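Local coordinates for 4-hydroxy-3-methylbut-2-enyl diphosphate reductase (Aquifex aeolicus, PDB 3DNF), which catalyses the last step of the non-mevalonate isoprenoid pathway, reducing hydroxymethylbutenyl diphosphate to isopentenyl and dimethylallyl diphosphate with an iron-sulfur cluster, at residues Val210-Ile215 with Arg253-Val258. Numbering follows the deposited sequence.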
loop_
_atom_site.group_PDB
_atom_site.type_symbol
_atom_site.label_atom_id
_atom_site.label_comp_id
_atom_site.label_asym_id
_atom_site.label_seq_id
_atom_site.Cartn_x
_atom_site.Cartn_y
_atom_site.Cartn_z
ATOM N N VAL B 210 21.155 -19.693 -24.773
ATOM C CA VAL B 210 21.191 -21.101 -25.207
ATOM C C VAL B 210 20.411 -21.277 -26.518
ATOM O O VAL B 210 19.607 -20.420 -26.891
ATOM C CB VAL B 210 20.614 -22.098 -24.128
ATOM C CG1 VAL B 210 21.426 -22.080 -22.827
ATOM C CG2 VAL B 210 19.127 -21.834 -23.845
ATOM N N ASP B 211 20.643 -22.392 -27.209
ATOM C CA ASP B 211 19.921 -22.691 -28.446
ATOM C C ASP B 211 18.495 -23.189 -28.217
ATOM O O ASP B 211 17.558 -22.720 -28.865
ATOM C CB ASP B 211 20.706 -23.679 -29.306
ATOM C CG ASP B 211 21.955 -23.012 -29.924
ATOM O OD1 ASP B 211 21.694 -21.852 -30.616
ATOM O OD2 ASP B 211 23.200 -23.634 -29.713
ATOM N N VAL B 212 18.333 -24.134 -27.295
ATOM C CA VAL B 212 17.014 -24.673 -26.971
ATOM C C VAL B 212 16.790 -24.581 -25.479
ATOM O O VAL B 212 17.712 -24.810 -24.694
ATOM C CB VAL B 212 16.837 -26.150 -27.447
ATOM C CG1 VAL B 212 18.097 -26.973 -27.184
ATOM C CG2 VAL B 212 15.624 -26.821 -26.782
ATOM N N MET B 213 15.562 -24.218 -25.119
ATOM C CA MET B 213 15.098 -24.203 -23.741
ATOM C C MET B 213 14.105 -25.338 -23.514
ATOM O O MET B 213 13.137 -25.485 -24.263
ATOM C CB MET B 213 14.450 -22.848 -23.425
ATOM C CG MET B 213 15.425 -21.779 -22.952
ATOM S SD MET B 213 16.327 -22.261 -21.443
ATOM C CE MET B 213 15.070 -22.232 -20.160
ATOM N N ILE B 214 14.365 -26.144 -22.485
ATOM C CA ILE B 214 13.435 -27.178 -22.013
ATOM C C ILE B 214 12.836 -26.786 -20.664
ATOM O O ILE B 214 13.567 -26.534 -19.706
ATOM C CB ILE B 214 14.120 -28.576 -21.879
ATOM C CG1 ILE B 214 14.827 -28.989 -23.181
ATOM C CG2 ILE B 214 13.111 -29.642 -21.397
ATOM C CD1 ILE B 214 13.932 -29.055 -24.444
ATOM N N ILE B 215 11.507 -26.733 -20.605
ATOM C CA ILE B 215 10.771 -26.417 -19.380
ATOM C C ILE B 215 9.987 -27.658 -18.946
ATOM O O ILE B 215 9.137 -28.167 -19.693
ATOM C CB ILE B 215 9.822 -25.182 -19.570
ATOM C CG1 ILE B 215 10.605 -23.906 -19.972
ATOM C CG2 ILE B 215 8.923 -24.972 -18.347
ATOM C CD1 ILE B 215 11.703 -23.453 -19.002
ATOM N N ARG B 253 19.011 -30.986 -33.075
ATOM C CA ARG B 253 19.899 -30.973 -34.229
ATOM C C ARG B 253 20.704 -29.668 -34.234
ATOM O O ARG B 253 20.077 -28.513 -34.093
ATOM C CB ARG B 253 19.104 -31.117 -35.530
ATOM C CG ARG B 253 18.302 -32.408 -35.644
ATOM C CD ARG B 253 17.502 -32.429 -36.934
ATOM N NE ARG B 253 16.403 -33.393 -36.871
ATOM C CZ ARG B 253 15.470 -33.538 -37.811
ATOM N NH1 ARG B 253 15.484 -32.782 -38.904
ATOM N NH2 ARG B 253 14.515 -34.446 -37.660
ATOM N N GLY B 254 22.087 -29.859 -34.375
ATOM C CA GLY B 254 23.010 -28.724 -34.536
ATOM C C GLY B 254 23.018 -27.741 -33.372
ATOM O O GLY B 254 23.243 -26.544 -33.561
ATOM N N VAL B 255 22.771 -28.251 -32.169
ATOM C CA VAL B 255 22.716 -27.433 -30.953
ATOM C C VAL B 255 24.073 -27.441 -30.236
ATOM O O VAL B 255 24.794 -28.441 -30.275
ATOM C CB VAL B 255 21.593 -27.931 -30.001
ATOM C CG1 VAL B 255 21.572 -27.142 -28.700
ATOM C CG2 VAL B 255 20.238 -27.841 -30.685
ATOM N N LYS B 256 24.416 -26.326 -29.593
ATOM C CA LYS B 256 25.639 -26.232 -28.799
ATOM C C LYS B 256 25.319 -26.142 -27.309
ATOM O O LYS B 256 25.872 -26.895 -26.506
ATOM C CB LYS B 256 26.478 -25.031 -29.227
ATOM C CG LYS B 256 27.904 -25.054 -28.696
ATOM C CD LYS B 256 28.595 -23.708 -28.886
ATOM C CE LYS B 256 28.233 -22.752 -27.751
ATOM N NZ LYS B 256 28.860 -21.421 -27.958
ATOM N N ARG B 257 24.437 -25.213 -26.947
ATOM C CA ARG B 257 23.987 -25.079 -25.559
ATOM C C ARG B 257 22.499 -25.404 -25.401
ATOM O O ARG B 257 21.659 -24.881 -26.143
ATOM C CB ARG B 257 24.245 -23.670 -25.024
ATOM C CG ARG B 257 25.696 -23.249 -24.925
ATOM C CD ARG B 257 25.771 -21.736 -24.782
ATOM N NE ARG B 257 24.779 -21.079 -25.638
ATOM C CZ ARG B 257 25.055 -20.340 -26.711
ATOM N NH1 ARG B 257 26.310 -20.120 -27.082
ATOM N NH2 ARG B 257 24.062 -19.801 -27.411
ATOM N N VAL B 258 22.192 -26.271 -24.435
ATOM C CA VAL B 258 20.809 -26.572 -24.039
ATOM C C VAL B 258 20.532 -26.049 -22.632
ATOM O O VAL B 258 21.308 -26.298 -21.706
ATOM C CB VAL B 258 20.507 -28.094 -24.049
ATOM C CG1 VAL B 258 19.022 -28.361 -23.722
ATOM C CG2 VAL B 258 20.901 -28.720 -25.385
#
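OD2 of D211 takes two consecutive backbone N-H groups of the facing segment, a bond of 3.0 Å from K256 N and a weak one of 3.4 Å from R257 N. This grip sits where two neighbouring strands, 212-216 and 257-262, begin side by side at the centre of a four-stranded parallel sheet, in one lobe of the trilobal α/β fold and away from the iron-sulfur cluster. K256 N meets OD2 on its anti side, 23° out of the carboxylate plane. The D211 backbone adds a third link, its N donating to R257 O at 2.9 Å, so that D211, just ahead of strand 212-216, binds K256 and R257 where the neighbouring strand starts. With CG anti to the carbonyl carbon (chi1 -71°), the carboxylate reaches across to the two amides, while D211 CB packs 3.6 Å from V255 CG1. Without the carboxylate, as with an alanine at D211, the K256 and R257 amides would probably lose their shared acceptor, and K256 would be held less firmly against the start of strand 212-216. Beyond the carboxylate the contact turns apolar. V212 and V258 form a parallel bridge pair, their side chains lying alongside each other on the face covered by helix 268-281, where I278 touches V258. V212 CG1, set between the backbone N and the carbonyl carbon (chi1 41°), touches V258 CG2 and, from the loop, V255 CG1, both at 3.8 Å. The bent R257 side chain folds back beside V210, whose CA lies at the edge of the guanidinium, 3.6 Å from R257 NE.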